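Long-range contacts in arginine decarboxylase, A207R protein (Paramecium bursaria Chlorella virus 1, PDB 2NVA), which catalyses the pyridoxal 5'-phosphate-dependent decarboxylation of arginine to agmatine: residues Leu211-Gly216 / Val247-Glu252; Ile173-Gly178 / Arg189-Ser194; Arg40-Tyr45 / Asn63-Cys68; Ile36-Val41 / Tyr233-Ile238. All coordinates share one frame; numbering follows the deposited sequence.

Interaction 1 (Leu211-Gly216 / Val247-Glu252). With PL2 ((4-{[(4-{[amino(imino)methyl]amino}butyl)amino]methyl}-5-hydroxy-6-methylpyridin-3-yl)methyl dihydrogen phosphate), chain I.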
# COMPACT_ATOMS: atom_id res chain seq x y z
N LEU A 211 8.03 -32.65 3.67
CA LEU A 211 6.93 -32.14 2.88
C LEU A 211 6.51 -30.83 3.52
O LEU A 211 6.31 -30.77 4.73
CB LEU A 211 5.75 -33.12 2.87
CG LEU A 211 4.43 -32.57 2.31
CD1 LEU A 211 4.54 -32.32 0.79
CD2 LEU A 211 3.24 -33.50 2.61
N ASP A 212 6.41 -29.78 2.71
CA ASP A 212 6.01 -28.48 3.22
C ASP A 212 4.71 -28.11 2.50
O ASP A 212 4.72 -27.86 1.30
CB ASP A 212 7.13 -27.46 2.92
CG ASP A 212 6.80 -26.04 3.34
OD1 ASP A 212 5.64 -25.71 3.71
OD2 ASP A 212 7.74 -25.21 3.28
N ILE A 213 3.60 -28.08 3.23
CA ILE A 213 2.30 -27.87 2.58
C ILE A 213 1.92 -26.38 2.47
O ILE A 213 0.79 -26.06 2.09
CB ILE A 213 1.15 -28.65 3.28
CG1 ILE A 213 1.00 -28.19 4.73
CG2 ILE A 213 1.38 -30.18 3.17
CD1 ILE A 213 -0.36 -28.57 5.38
N GLY A 214 2.86 -25.49 2.78
CA GLY A 214 2.65 -24.04 2.57
C GLY A 214 1.57 -23.44 3.46
O GLY A 214 1.34 -23.95 4.55
N GLY A 215 0.93 -22.37 2.99
CA GLY A 215 -0.09 -21.67 3.78
C GLY A 215 -1.49 -21.71 3.18
O GLY A 215 -1.85 -22.65 2.47
N GLY A 216 -2.28 -20.68 3.47
CA GLY A 216 -3.58 -20.50 2.84
C GLY A 216 -4.79 -20.79 3.71
O GLY A 216 -5.89 -20.29 3.43
N VAL A 247 9.22 -39.19 7.18
CA VAL A 247 8.97 -37.89 6.54
C VAL A 247 8.54 -36.87 7.59
O VAL A 247 7.70 -37.18 8.43
CB VAL A 247 7.87 -38.00 5.46
CG1 VAL A 247 7.54 -36.61 4.86
CG2 VAL A 247 8.29 -38.96 4.36
N THR A 248 9.16 -35.69 7.57
CA THR A 248 8.73 -34.59 8.43
C THR A 248 7.78 -33.71 7.63
O THR A 248 8.07 -33.39 6.48
CB THR A 248 9.94 -33.74 8.87
OG1 THR A 248 10.75 -34.50 9.76
CG2 THR A 248 9.51 -32.45 9.59
N ILE A 249 6.66 -33.32 8.22
CA ILE A 249 5.71 -32.47 7.51
C ILE A 249 5.71 -31.12 8.20
O ILE A 249 5.61 -31.03 9.42
CB ILE A 249 4.28 -33.04 7.49
CG1 ILE A 249 4.27 -34.58 7.30
CG2 ILE A 249 3.36 -32.24 6.48
CD1 ILE A 249 4.35 -35.05 5.84
N VAL A 250 5.82 -30.06 7.41
CA VAL A 250 5.74 -28.70 7.95
C VAL A 250 4.71 -27.91 7.13
O VAL A 250 4.29 -28.35 6.06
CB VAL A 250 7.11 -27.96 7.93
CG1 VAL A 250 8.16 -28.68 8.79
CG2 VAL A 250 7.62 -27.77 6.50
N ALA A 251 4.32 -26.75 7.65
CA ALA A 251 3.42 -25.84 6.95
C ALA A 251 3.89 -24.41 7.17
O ALA A 251 4.72 -24.16 8.05
CB ALA A 251 2.00 -26.00 7.46
N GLU A 252 3.36 -23.49 6.37
CA GLU A 252 3.74 -22.09 6.47
C GLU A 252 2.49 -21.22 6.69
O GLU A 252 2.21 -20.32 5.90
CB GLU A 252 4.47 -21.65 5.20
CG GLU A 252 5.71 -22.48 4.86
CD GLU A 252 6.18 -22.29 3.41
OE1 GLU A 252 5.47 -21.63 2.61
OE2 GLU A 252 7.27 -22.80 3.07
N1 PL2 I . 4.23 -19.13 2.93
C2 PL2 I . 4.58 -18.44 1.83
C2A PL2 I . 5.87 -18.80 1.07
C3 PL2 I . 3.74 -17.41 1.39
O3 PL2 I . 4.11 -16.74 0.27
C4 PL2 I . 2.55 -17.08 2.07
C4A PL2 I . 1.60 -15.93 1.63
C5 PL2 I . 2.26 -17.85 3.21
C6 PL2 I . 3.11 -18.86 3.61
P PL2 I . -1.44 -17.56 4.46
N PL2 I . 1.67 -15.66 0.17
CA PL2 I . 1.52 -14.23 -0.12
CG PL2 I . -0.00 -12.21 0.06
OP2 PL2 I . -2.76 -17.44 3.55
OP3 PL2 I . -1.39 -16.20 5.35
OP1 PL2 I . -1.45 -18.79 5.30
OP4 PL2 I . -0.24 -17.50 3.38
C5M PL2 I . 0.98 -17.58 4.03
CB PL2 I . 0.20 -13.67 0.46
CD PL2 I . -1.34 -11.66 0.60
NE PL2 I . -1.38 -10.22 0.24
CZ PL2 I . -2.21 -9.30 0.75
NH2 PL2 I . -2.11 -8.02 0.33
NH1 PL2 I . -3.14 -9.64 1.65
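L211 and D212 pair with I249 and V250 as neighbouring parallel strands. Backbone hydrogen bonds run from L211 N to T248 O, from V250 N to L211 O (2.8 Å) and from I213 N to V250 O; a fourth, E252 N to G214 O, continues the pairing past the strand ends.

Among the apolar contacts, L211 and I249 run alongside each other, with L211 CD2 3.8 Å from I249 CD1, while I213 CG1 rests on A251 CB (3.6 Å). On the other face of the sheet from L211 and I249, the CB of D212 lies against V250 CG2.

The polar contacts gather at the cofactor end. D212 OD1 accepts from G214 N (2.9 Å), an Asx turn that steadies the carboxylate. D212 OD2 comes within 2.5 Å of E252 OE2, the two carboxylate planes standing 79° apart. The E252 side chain, extended beyond CG, presents OE1 2.8 Å from N1 of the PL2 pyridine, with D212 as its second shell. G216 N donates to phosphate oxygen OP1 of PL2 (2.8 Å) in a nearly straight bond.

An acid facing the pyridine nitrogen and a glycine-rich loop holding the phosphate, both at strand C-terminal ends, characterise the cofactor site of the TIM-barrel (fold-type III) decarboxylases.

Interaction 2 (Ile173-Gly178 / Arg189-Ser194). With PL2 ((4-{[(4-{[amino(imino)methyl]amino}butyl)amino]methyl}-5-hydroxy-6-methylpyridin-3-yl)methyl dihydrogen phosphate), chain I.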
# COMPACT_ATOMS: atom_id res chain seq x y z
N ILE A 173 10.05 -30.98 -0.66
CA ILE A 173 9.19 -30.36 -1.67
C ILE A 173 8.17 -29.50 -0.93
O ILE A 173 7.64 -29.93 0.10
CB ILE A 173 8.44 -31.43 -2.54
CG1 ILE A 173 9.41 -32.44 -3.17
CG2 ILE A 173 7.54 -30.77 -3.60
CD1 ILE A 173 10.41 -31.86 -4.19
N SER A 174 7.92 -28.32 -1.47
CA SER A 174 6.88 -27.44 -0.94
C SER A 174 5.93 -26.98 -2.05
O SER A 174 6.22 -27.11 -3.23
CB SER A 174 7.50 -26.22 -0.26
OG SER A 174 8.02 -25.33 -1.22
N PHE A 175 4.80 -26.42 -1.63
CA PHE A 175 3.88 -25.77 -2.55
C PHE A 175 3.13 -24.74 -1.73
O PHE A 175 3.11 -24.81 -0.50
CB PHE A 175 2.91 -26.79 -3.17
CG PHE A 175 2.06 -27.55 -2.15
CD1 PHE A 175 0.88 -27.00 -1.66
CD2 PHE A 175 2.45 -28.82 -1.71
CE1 PHE A 175 0.09 -27.70 -0.72
CE2 PHE A 175 1.66 -29.52 -0.78
CZ PHE A 175 0.48 -28.95 -0.29
N HIS A 176 2.51 -23.79 -2.42
CA HIS A 176 1.52 -22.94 -1.80
C HIS A 176 0.36 -22.84 -2.77
O HIS A 176 0.54 -22.37 -3.90
CB HIS A 176 2.09 -21.56 -1.49
CG HIS A 176 1.30 -20.80 -0.46
ND1 HIS A 176 -0.08 -20.78 -0.47
CD2 HIS A 176 1.68 -20.06 0.60
CE1 HIS A 176 -0.51 -20.04 0.54
NE2 HIS A 176 0.54 -19.58 1.20
N VAL A 177 -0.81 -23.33 -2.36
CA VAL A 177 -1.96 -23.35 -3.26
C VAL A 177 -2.50 -21.95 -3.54
O VAL A 177 -3.24 -21.74 -4.51
CB VAL A 177 -3.10 -24.25 -2.73
CG1 VAL A 177 -2.60 -25.66 -2.53
CG2 VAL A 177 -3.71 -23.68 -1.44
N GLY A 178 -2.15 -20.99 -2.69
CA GLY A 178 -2.70 -19.65 -2.78
C GLY A 178 -3.13 -19.17 -1.41
O GLY A 178 -3.48 -19.99 -0.55
N ARG A 189 -4.59 -32.66 -4.13
CA ARG A 189 -3.88 -32.74 -5.42
C ARG A 189 -2.44 -32.24 -5.33
O ARG A 189 -1.55 -32.78 -6.00
CB ARG A 189 -4.65 -31.96 -6.51
CG ARG A 189 -5.97 -32.63 -6.96
CD ARG A 189 -6.74 -31.72 -7.93
NE ARG A 189 -7.65 -32.46 -8.82
CZ ARG A 189 -8.97 -32.60 -8.63
NH1 ARG A 189 -9.58 -32.06 -7.57
NH2 ARG A 189 -9.70 -33.27 -9.51
N ALA A 190 -2.23 -31.20 -4.51
CA ALA A 190 -0.89 -30.65 -4.30
C ALA A 190 0.02 -31.64 -3.58
O ALA A 190 1.20 -31.75 -3.90
CB ALA A 190 -0.97 -29.34 -3.52
N ILE A 191 -0.53 -32.34 -2.59
CA ILE A 191 0.25 -33.31 -1.82
C ILE A 191 0.58 -34.54 -2.68
O ILE A 191 1.69 -35.10 -2.59
CB ILE A 191 -0.48 -33.69 -0.48
CG1 ILE A 191 -0.50 -32.46 0.45
CG2 ILE A 191 0.19 -34.90 0.21
CD1 ILE A 191 -1.62 -32.48 1.51
N LYS A 192 -0.36 -34.93 -3.54
CA LYS A 192 -0.12 -36.01 -4.50
C LYS A 192 1.00 -35.62 -5.47
O LYS A 192 1.91 -36.42 -5.72
CB LYS A 192 -1.41 -36.35 -5.27
CG LYS A 192 -1.24 -37.50 -6.27
CD LYS A 192 -2.53 -37.78 -7.04
CE LYS A 192 -2.33 -39.03 -7.93
NZ LYS A 192 -3.63 -39.41 -8.59
N SER A 193 0.94 -34.41 -6.02
CA SER A 193 1.97 -33.93 -6.94
C SER A 193 3.33 -33.84 -6.24
O SER A 193 4.37 -34.05 -6.86
CB SER A 193 1.60 -32.56 -7.51
OG SER A 193 0.44 -32.65 -8.32
N SER A 194 3.30 -33.50 -4.96
CA SER A 194 4.52 -33.38 -4.16
C SER A 194 5.18 -34.74 -3.97
O SER A 194 6.41 -34.84 -3.99
CB SER A 194 4.20 -32.75 -2.81
OG SER A 194 3.79 -31.40 -2.96
N1 PL2 I . 4.23 -19.13 2.93
C2 PL2 I . 4.58 -18.44 1.83
C2A PL2 I . 5.87 -18.80 1.07
C3 PL2 I . 3.74 -17.41 1.39
O3 PL2 I . 4.11 -16.74 0.27
C4 PL2 I . 2.55 -17.08 2.07
C4A PL2 I . 1.60 -15.93 1.63
C5 PL2 I . 2.26 -17.85 3.21
C6 PL2 I . 3.11 -18.86 3.61
P PL2 I . -1.44 -17.56 4.46
N PL2 I . 1.67 -15.66 0.17
CA PL2 I . 1.52 -14.23 -0.12
CG PL2 I . -0.00 -12.21 0.06
OP2 PL2 I . -2.76 -17.44 3.55
OP3 PL2 I . -1.39 -16.20 5.35
OP1 PL2 I . -1.45 -18.79 5.30
OP4 PL2 I . -0.24 -17.50 3.38
C5M PL2 I . 0.98 -17.58 4.03
CB PL2 I . 0.20 -13.67 0.46
CD PL2 I . -1.34 -11.66 0.60
NE PL2 I . -1.38 -10.22 0.24
CZ PL2 I . -2.21 -9.30 0.75
NH2 PL2 I . -2.11 -8.02 0.33
NH1 PL2 I . -3.14 -9.64 1.65
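I173 and F175 face S194 and A190 where segment 173-178, a strand at I173-S174 that runs on toward a loop, passes one flank of helix 184-204. I173 CA is 6.1 Å from S194 CA and F175 CA 7.0 Å from A190 CA. I173, F175 and V177 leave the backbone toward the helix, S174 and H176 away from it, so alternate residues serve the helix and the barrel interior.

F175 carries most of the contact. Its CG sits between the backbone N and the carbonyl carbon (chi1 59°), which lays the ring beneath A190. A190 CB stands almost centrally over one face, 3.4 Å from the ring centroid and 11° off its normal, a CH-pi contact. I191 CG1 approaches obliquely, 3.7 Å from F175 CZ. At the ring edge S194 OG lies 3.2 Å from F175 CD2, but its proton goes to A190 O (2.8 Å). S194 N reaches that same carbonyl oxygen from the opposite face of its plane, so two donors from one residue grip it. Farther out, S194 OG touches I173 CG2, and A190 CB also meets V177 CG1.

H176, turned the other way, donates from NE2 to OP4 of PL2 (3.1 Å), while its ND1 accepts from G178 N, a bond that fixes the imidazole's rotation.

Strand 170-174, helix 184-204 and strand 210-212 form a beta-alpha-beta unit of the barrel. F175 also touches I213, strand 129-133 packs against I173 and H176, and helix 229-241 adjoins I191.

Interaction 3 (Arg40-Tyr45 / Asn63-Cys68). With PL2 ((4-{[(4-{[amino(imino)methyl]amino}butyl)amino]methyl}-5-hydroxy-6-methylpyridin-3-yl)methyl dihydrogen phosphate), chain I.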
# COMPACT_ATOMS: atom_id res chain seq x y z
N ARG A 40 0.64 -34.16 12.82
CA ARG A 40 1.92 -34.48 12.19
C ARG A 40 2.65 -33.25 11.61
O ARG A 40 3.77 -33.37 11.14
CB ARG A 40 1.74 -35.50 11.06
CG ARG A 40 1.45 -36.93 11.56
CD ARG A 40 1.68 -37.95 10.42
NE ARG A 40 3.05 -37.98 9.90
CZ ARG A 40 3.43 -38.62 8.79
NH1 ARG A 40 2.54 -39.30 8.06
NH2 ARG A 40 4.70 -38.60 8.40
N VAL A 41 2.00 -32.09 11.67
CA VAL A 41 2.50 -30.93 10.92
C VAL A 41 3.06 -29.83 11.83
O VAL A 41 2.34 -29.25 12.65
CB VAL A 41 1.39 -30.33 10.01
CG1 VAL A 41 1.97 -29.22 9.12
CG2 VAL A 41 0.74 -31.41 9.15
N THR A 42 4.35 -29.56 11.68
CA THR A 42 5.01 -28.49 12.43
C THR A 42 4.77 -27.16 11.71
O THR A 42 5.17 -27.01 10.55
CB THR A 42 6.53 -28.74 12.57
OG1 THR A 42 6.72 -29.93 13.33
CG2 THR A 42 7.21 -27.58 13.28
N PRO A 43 4.11 -26.21 12.40
CA PRO A 43 3.84 -24.92 11.76
C PRO A 43 5.08 -24.02 11.78
O PRO A 43 5.73 -23.87 12.82
CB PRO A 43 2.72 -24.32 12.63
CG PRO A 43 2.92 -24.93 13.99
CD PRO A 43 3.60 -26.28 13.79
N HIS A 44 5.39 -23.45 10.62
CA HIS A 44 6.37 -22.39 10.51
C HIS A 44 5.60 -21.11 10.21
O HIS A 44 5.27 -20.87 9.05
CB HIS A 44 7.40 -22.71 9.41
CG HIS A 44 8.44 -23.70 9.85
ND1 HIS A 44 9.77 -23.37 10.01
CD2 HIS A 44 8.33 -25.01 10.18
CE1 HIS A 44 10.44 -24.43 10.42
NE2 HIS A 44 9.59 -25.44 10.53
N TYR A 45 5.33 -20.33 11.24
CA TYR A 45 4.48 -19.14 11.09
C TYR A 45 5.07 -18.15 10.07
O TYR A 45 6.24 -17.78 10.16
CB TYR A 45 4.25 -18.45 12.45
CG TYR A 45 3.55 -17.11 12.31
CD1 TYR A 45 4.22 -15.91 12.62
CD2 TYR A 45 2.25 -17.04 11.83
CE1 TYR A 45 3.59 -14.67 12.47
CE2 TYR A 45 1.60 -15.81 11.67
CZ TYR A 45 2.26 -14.63 12.00
OH TYR A 45 1.64 -13.41 11.83
N ASN A 63 6.59 -22.99 20.99
CA ASN A 63 7.39 -23.89 20.15
C ASN A 63 6.99 -23.92 18.68
O ASN A 63 7.23 -24.89 17.97
CB ASN A 63 7.42 -25.31 20.75
CG ASN A 63 8.21 -25.37 22.03
OD1 ASN A 63 9.32 -24.82 22.12
ND2 ASN A 63 7.65 -26.05 23.05
N VAL A 64 6.38 -22.84 18.22
CA VAL A 64 6.06 -22.66 16.80
C VAL A 64 7.32 -22.17 16.10
O VAL A 64 8.09 -21.41 16.69
CB VAL A 64 4.91 -21.63 16.61
CG1 VAL A 64 4.60 -21.39 15.13
CG2 VAL A 64 3.63 -22.10 17.35
N ASN A 65 7.55 -22.64 14.87
CA ASN A 65 8.72 -22.22 14.10
C ASN A 65 8.36 -21.10 13.13
O ASN A 65 7.26 -20.56 13.22
CB ASN A 65 9.34 -23.43 13.40
CG ASN A 65 9.98 -24.40 14.37
OD1 ASN A 65 10.19 -24.07 15.54
ND2 ASN A 65 10.30 -25.59 13.88
N PHE A 66 9.28 -20.72 12.24
CA PHE A 66 9.08 -19.50 11.46
C PHE A 66 9.42 -19.64 9.99
O PHE A 66 10.34 -20.37 9.61
CB PHE A 66 9.86 -18.33 12.09
CG PHE A 66 9.41 -18.03 13.49
CD1 PHE A 66 8.35 -17.16 13.71
CD2 PHE A 66 9.99 -18.68 14.57
CE1 PHE A 66 7.91 -16.91 15.00
CE2 PHE A 66 9.54 -18.44 15.88
CZ PHE A 66 8.51 -17.55 16.09
N ASP A 67 8.60 -18.97 9.19
CA ASP A 67 8.82 -18.78 7.76
C ASP A 67 9.17 -17.32 7.56
O ASP A 67 8.31 -16.44 7.76
CB ASP A 67 7.56 -19.19 6.97
CG ASP A 67 7.44 -18.50 5.63
OD1 ASP A 67 6.30 -18.39 5.12
OD2 ASP A 67 8.47 -18.03 5.07
N CYS A 68 10.42 -17.04 7.20
CA CYS A 68 10.86 -15.67 6.97
C CYS A 68 11.08 -15.43 5.49
O CYS A 68 11.61 -16.29 4.80
CB CYS A 68 12.15 -15.38 7.73
SG CYS A 68 11.96 -15.38 9.53
N1 PL2 I . 4.23 -19.13 2.93
C2 PL2 I . 4.58 -18.44 1.83
C2A PL2 I . 5.87 -18.80 1.07
C3 PL2 I . 3.74 -17.41 1.39
O3 PL2 I . 4.11 -16.74 0.27
C4 PL2 I . 2.55 -17.08 2.07
C4A PL2 I . 1.60 -15.93 1.63
C5 PL2 I . 2.26 -17.85 3.21
C6 PL2 I . 3.11 -18.86 3.61
P PL2 I . -1.44 -17.56 4.46
N PL2 I . 1.67 -15.66 0.17
CA PL2 I . 1.52 -14.23 -0.12
CG PL2 I . -0.00 -12.21 0.06
OP2 PL2 I . -2.76 -17.44 3.55
OP3 PL2 I . -1.39 -16.20 5.35
OP1 PL2 I . -1.45 -18.79 5.30
OP4 PL2 I . -0.24 -17.50 3.38
C5M PL2 I . 0.98 -17.58 4.03
CB PL2 I . 0.20 -13.67 0.46
CD PL2 I . -1.34 -11.66 0.60
NE PL2 I . -1.38 -10.22 0.24
CZ PL2 I . -2.21 -9.30 0.75
NH2 PL2 I . -2.11 -8.02 0.33
NH1 PL2 I . -3.14 -9.64 1.65
O HOH W 1 10.90 -27.79 11.38
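H44 and N65 adopt nearly the same first torsion, each with CG anti to its carbonyl carbon (chi1 -78° and -69°), so their side chains are carried out from the sheet together. This slides N65 CB over the imidazole of H44, 3.3 Å from the ring centroid, a CH-pi contact. The same rotation swings H44 ND1 onto F66 O, to which it donates at 3.1 Å; the acceptor lies in the ring plane, although the donor stands well above the plane of the carbonyl. H44 NE2 meets a water at 2.8 Å, which N65 ND2 approaches only weakly. N65 OD1 is held instead by R86 NE.

Parallel backbone pairing supports these groups. N65 N donates to P43 O, Y45 N to N65 O (2.8 Å) and D67 N to Y45 O (2.8 Å), and the strand axes cross at -43°. On the face of Y45 and F66, V64 CG1 fills the angle between P43 CG and Y45 CB (4.0 Å to the latter). The Y45 ring runs on past the contact, and its hydroxyl bonds to N50 O. D67 OD1 reaches to 3.1 Å from N1 of PL2 and forms a salt bridge with K48, a cofactor-binding lysine.

The two strands belong to a beta-alpha-beta unit of the TIM barrel whose crossover helix, 53-61, touches Y45 and F66. Helix 71-80 covers F66 as well. Strand 248-251 borders 41-46 on its far side, bonding to T42 and H44, while F66 pairs onward with R86 and I88.

Interaction 4 (Ile36-Val41 / Tyr233-Ile238)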
# COMPACT_ATOMS: atom_id res chain seq x y z
N ILE A 36 -3.87 -30.27 17.60
CA ILE A 36 -4.91 -31.27 17.50
C ILE A 36 -5.39 -31.52 16.06
O ILE A 36 -5.57 -32.68 15.66
CB ILE A 36 -6.11 -31.02 18.52
CG1 ILE A 36 -7.34 -31.87 18.16
CG2 ILE A 36 -6.56 -29.60 18.52
CD1 ILE A 36 -7.27 -33.29 18.67
N LEU A 37 -5.57 -30.46 15.28
CA LEU A 37 -6.04 -30.60 13.90
C LEU A 37 -5.01 -31.28 13.00
O LEU A 37 -5.35 -32.07 12.13
CB LEU A 37 -6.43 -29.23 13.33
CG LEU A 37 -7.55 -28.49 14.05
CD1 LEU A 37 -7.78 -27.12 13.42
CD2 LEU A 37 -8.83 -29.31 14.04
N PHE A 38 -3.74 -30.95 13.23
CA PHE A 38 -2.64 -31.37 12.37
C PHE A 38 -1.56 -32.02 13.22
O PHE A 38 -0.47 -31.46 13.41
CB PHE A 38 -2.03 -30.16 11.65
CG PHE A 38 -2.93 -29.53 10.64
CD1 PHE A 38 -3.47 -28.27 10.87
CD2 PHE A 38 -3.20 -30.17 9.43
CE1 PHE A 38 -4.30 -27.66 9.92
CE2 PHE A 38 -4.02 -29.57 8.48
CZ PHE A 38 -4.57 -28.32 8.73
N PRO A 39 -1.84 -33.22 13.76
CA PRO A 39 -0.87 -33.74 14.72
C PRO A 39 0.52 -34.07 14.14
O PRO A 39 1.46 -34.25 14.91
CB PRO A 39 -1.53 -35.01 15.24
CG PRO A 39 -2.48 -35.41 14.17
CD PRO A 39 -2.97 -34.15 13.54
N ARG A 40 0.64 -34.16 12.82
CA ARG A 40 1.92 -34.48 12.19
C ARG A 40 2.65 -33.25 11.61
O ARG A 40 3.77 -33.37 11.14
CB ARG A 40 1.74 -35.50 11.06
CG ARG A 40 1.45 -36.93 11.56
CD ARG A 40 1.68 -37.95 10.42
NE ARG A 40 3.05 -37.98 9.90
CZ ARG A 40 3.43 -38.62 8.79
NH1 ARG A 40 2.54 -39.30 8.06
NH2 ARG A 40 4.70 -38.60 8.40
N VAL A 41 2.00 -32.09 11.67
CA VAL A 41 2.50 -30.93 10.92
C VAL A 41 3.06 -29.83 11.83
O VAL A 41 2.34 -29.25 12.65
CB VAL A 41 1.39 -30.33 10.01
CG1 VAL A 41 1.97 -29.22 9.12
CG2 VAL A 41 0.74 -31.41 9.15
N TYR A 233 -9.10 -33.45 5.41
CA TYR A 233 -8.74 -33.85 4.06
C TYR A 233 -7.24 -33.76 3.80
O TYR A 233 -6.68 -34.62 3.12
CB TYR A 233 -9.57 -33.07 3.03
CG TYR A 233 -9.80 -33.83 1.74
CD1 TYR A 233 -10.29 -35.14 1.74
CD2 TYR A 233 -9.52 -33.23 0.50
CE1 TYR A 233 -10.51 -35.84 0.53
CE2 TYR A 233 -9.74 -33.91 -0.70
CZ TYR A 233 -10.23 -35.19 -0.69
OH TYR A 233 -10.41 -35.85 -1.91
N ILE A 234 -6.59 -32.74 4.35
CA ILE A 234 -5.12 -32.64 4.28
C ILE A 234 -4.49 -33.85 4.97
O ILE A 234 -3.58 -34.45 4.42
CB ILE A 234 -4.62 -31.31 4.91
CG1 ILE A 234 -4.93 -30.12 3.98
CG2 ILE A 234 -3.13 -31.39 5.26
CD1 ILE A 234 -4.79 -28.74 4.66
N ASN A 235 -4.99 -34.21 6.15
CA ASN A 235 -4.50 -35.41 6.85
C ASN A 235 -4.72 -36.71 6.10
O ASN A 235 -3.89 -37.61 6.18
CB ASN A 235 -5.07 -35.49 8.27
CG ASN A 235 -4.55 -34.36 9.18
OD1 ASN A 235 -3.48 -33.80 8.93
ND2 ASN A 235 -5.31 -34.03 10.22
N ASP A 236 -5.83 -36.80 5.36
CA ASP A 236 -6.08 -37.97 4.48
C ASP A 236 -5.03 -38.04 3.39
O ASP A 236 -4.52 -39.11 3.08
CB ASP A 236 -7.47 -37.89 3.83
CG ASP A 236 -8.60 -38.14 4.80
OD1 ASP A 236 -8.37 -38.82 5.84
OD2 ASP A 236 -9.75 -37.68 4.52
N ALA A 237 -4.69 -36.90 2.81
CA ALA A 237 -3.66 -36.85 1.78
C ALA A 237 -2.28 -37.20 2.33
O ALA A 237 -1.51 -37.89 1.66
CB ALA A 237 -3.65 -35.47 1.09
N ILE A 238 -1.98 -36.74 3.55
CA ILE A 238 -0.71 -37.07 4.22
C ILE A 238 -0.64 -38.58 4.40
O ILE A 238 0.38 -39.20 4.08
CB ILE A 238 -0.53 -36.33 5.61
CG1 ILE A 238 -0.54 -34.80 5.50
CG2 ILE A 238 0.77 -36.80 6.32
CD1 ILE A 238 0.08 -34.29 4.17
O HOH W 2 -1.44 -34.37 10.50
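N235 ND2 donates to L37 O at 2.7 Å, the carbonyl oxygen lying close to the amide plane and the donor nearly along the C=O axis. The other end of the amide is engaged too: N235 OD1 accepts from a water at 2.6 Å, and the water in turn accepts from R40 N (3.1 Å). One carboxamide thus meets the chain directly and through water. Beside it the F38 ring turns its edge to the helix, with CE2 3.8 Å from I234 CG2, while CD2 lies 3.7 Å from N235 OD1 and the ring stands 82° to the amide plane. The side chains of R40 and I238 pass antiparallel, which brings R40 NH1 to 3.5 Å from I238 CG2.

L37 O belongs to the last turn of helix 24-37, so the asparagine holds a carbonyl at the C-terminal end of that helix. F38 is the first residue to leave helical geometry. It starts a type I turn, closed by V41 N to F38 O (3.1 Å), that leads toward barrel strand 41-46. Helix 229-241 is one of the helices packed outside the TIM barrel.

Farther out, the R40 chain, bent at chi3 (61°), carries its guanidinium past I238 to F242 O, to which NH1 donates. The F38 ring meets that of W34, whose NE1 bonds to V41 O. Beneath the turn, I249 packs against V41 and I238, and helix 184-204 packs on I234 and A237 through Y187, Y188 and I191.

How the interactions relate
From the N terminus, residues 36-45 open two contacts, interactions 3 and 4, which share R40 and V41. Interaction 3 closes first, at 63-68, joining consecutive barrel strands. Interaction 2 opens at 173 and closes locally by 194, nested within the long loop of interaction 4. Interaction 1 opens at 211, before interaction 4 closes at 233-238, and ends at 247-252, so these two cross. In the parallel sheet, D212 bonds to I173 and F175, linking interactions 1 and 2, while H44 and T42 bond to A251 and I249, linking 3 and 1. Interaction 4 ties helix 229-241 to the turn between helix 24-37 and strand 41-46; I191 of interaction 2 meets its I238. Interactions 1, 2 and 3 all reach PL2.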